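Local atomic coordinates of venom allergen-like (VAL) 4 protein (Schistosoma mansoni, PDB entry 4P27), a protein that binds lipids as a probably secreted SCP/TAPS (CAP superfamily) protein of a parasitic blood fluke, although it lacks the prototypical CAP motifs. Residues K40-K43 and L44-N47. Residues are numbered along the deposited sequence; the frame is centred on the assembly and turned at random.
Sequences KWNK and LLAN
N42 caps the start of helix 43-54 with its side chain. Its OD1 accepts the backbone N-H of L45, with OD1 to N at 2.9 Å. The donor lies in the plane of the amide, on a lone pair of OD1, and the N-H points at it within about 20° of straight. The side chain stands with CG anti to the backbone N (chi1 177°), which brings the amide round to the first turn. One flank of the cap is closely packed. CG of L45 lies 3.6 Å from OD1 of N42, and L45 CD1 reaches N42 CB at 4.0 Å. L45 is buried and, like N42, also touches F71 and E122. The arrangement is an N-cap at a strand-to-helix junction of the CAP domain. Strand 40-41 forms an edge of the mixed sheet, parallel to strand 122-130, and the chain passes through N42 straight into the helix. The regular helical bonds begin here: A46 N donates to N42 O at 3.1 Å, and N47 N to K43 O at 2.9 Å. The CB of A46 meets the indole of W41 obliquely, 3.6 Å from CZ2. The solvent side is looser. K43 and L44 are exposed, and the CB of K43 points away from the following turn. N47 is exposed too, and its side-chain amide lies near K43 O without bonding to it.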
loop_
_atom_site.group_PDB
_atom_site.type_symbol
_atom_site.label_atom_id
_atom_site.label_comp_id
_atom_site.label_asym_id
_atom_site.label_seq_id
_atom_site.Cartn_x
_atom_site.Cartn_y
_atom_site.Cartn_z
ATOM N N LYS A 40 -6.884 -8.708 4.403
ATOM C CA LYS A 40 -7.993 -8.528 5.327
ATOM C C LYS A 40 -7.792 -7.253 6.118
ATOM O O LYS A 40 -6.690 -6.949 6.531
ATOM C CB LYS A 40 -8.018 -9.683 6.328
ATOM C CG LYS A 40 -8.488 -10.958 5.660
ATOM C CD LYS A 40 -8.022 -12.208 6.402
ATOM C CE LYS A 40 -7.524 -11.919 7.815
ATOM N NZ LYS A 40 -6.052 -12.145 7.786
ATOM N N TRP A 41 -8.861 -6.508 6.318
ATOM C CA TRP A 41 -8.785 -5.273 7.064
ATOM C C TRP A 41 -8.490 -5.565 8.492
ATOM O O TRP A 41 -8.949 -6.540 8.979
ATOM C CB TRP A 41 -10.147 -4.587 7.005
ATOM C CG TRP A 41 -10.101 -3.221 7.602
ATOM C CD1 TRP A 41 -10.438 -2.867 8.882
ATOM C CD2 TRP A 41 -9.657 -2.029 6.949
ATOM N NE1 TRP A 41 -10.265 -1.484 9.054
ATOM C CE2 TRP A 41 -9.804 -0.957 7.872
ATOM C CE3 TRP A 41 -9.198 -1.749 5.655
ATOM C CZ2 TRP A 41 -9.459 0.382 7.553
ATOM C CZ3 TRP A 41 -8.875 -0.363 5.324
ATOM C CH2 TRP A 41 -9.028 0.643 6.270
ATOM N N ASN A 42 -7.767 -4.715 9.200
ATOM C CA ASN A 42 -7.387 -5.023 10.565
ATOM C C ASN A 42 -7.527 -3.773 11.384
ATOM O O ASN A 42 -7.008 -2.698 11.018
ATOM C CB ASN A 42 -5.968 -5.471 10.676
ATOM C CG ASN A 42 -5.557 -5.714 12.122
ATOM O OD1 ASN A 42 -5.108 -4.841 12.865
ATOM N ND2 ASN A 42 -5.640 -6.962 12.505
ATOM N N LYS A 43 -8.279 -3.861 12.469
ATOM C CA LYS A 43 -8.828 -2.659 13.162
ATOM C C LYS A 43 -7.698 -1.995 13.896
ATOM O O LYS A 43 -7.639 -0.775 13.994
ATOM C CB LYS A 43 -9.872 -3.103 14.208
ATOM C CG LYS A 43 -11.065 -2.197 14.403
ATOM C CD LYS A 43 -12.353 -2.924 14.020
ATOM C CE LYS A 43 -13.224 -3.184 15.240
ATOM N NZ LYS A 43 -14.322 -4.155 14.932
ATOM N N LEU A 44 -6.798 -2.817 14.451
ATOM C CA LEU A 44 -5.638 -2.317 15.172
ATOM C C LEU A 44 -4.641 -1.528 14.243
ATOM O O LEU A 44 -4.094 -0.452 14.642
ATOM C CB LEU A 44 -4.899 -3.472 15.880
ATOM C CG LEU A 44 -4.345 -3.243 17.287
ATOM C CD1 LEU A 44 -3.328 -4.337 17.650
ATOM C CD2 LEU A 44 -3.834 -1.802 17.555
ATOM N N LEU A 45 -4.381 -2.068 13.056
ATOM C CA LEU A 45 -3.553 -1.355 12.081
ATOM C C LEU A 45 -4.265 0.011 11.755
ATOM O O LEU A 45 -3.575 1.054 11.664
ATOM C CB LEU A 45 -3.367 -2.188 10.851
ATOM C CG LEU A 45 -2.527 -3.463 10.812
ATOM C CD1 LEU A 45 -2.480 -3.944 9.363
ATOM C CD2 LEU A 45 -1.093 -3.200 11.346
ATOM N N ALA A 46 -5.594 -0.018 11.571
ATOM C CA ALA A 46 -6.382 1.143 11.123
ATOM C C ALA A 46 -6.405 2.253 12.200
ATOM O O ALA A 46 -6.158 3.421 11.919
ATOM C CB ALA A 46 -7.789 0.751 10.741
ATOM N N ASN A 47 -6.564 1.854 13.449
ATOM C CA ASN A 47 -6.520 2.800 14.533
ATOM C C ASN A 47 -5.173 3.387 14.720
ATOM O O ASN A 47 -5.063 4.605 15.047
ATOM C CB ASN A 47 -6.966 2.138 15.839
ATOM C CG ASN A 47 -8.409 1.747 15.784
ATOM O OD1 ASN A 47 -9.149 2.163 14.877
ATOM N ND2 ASN A 47 -8.831 0.902 16.726
#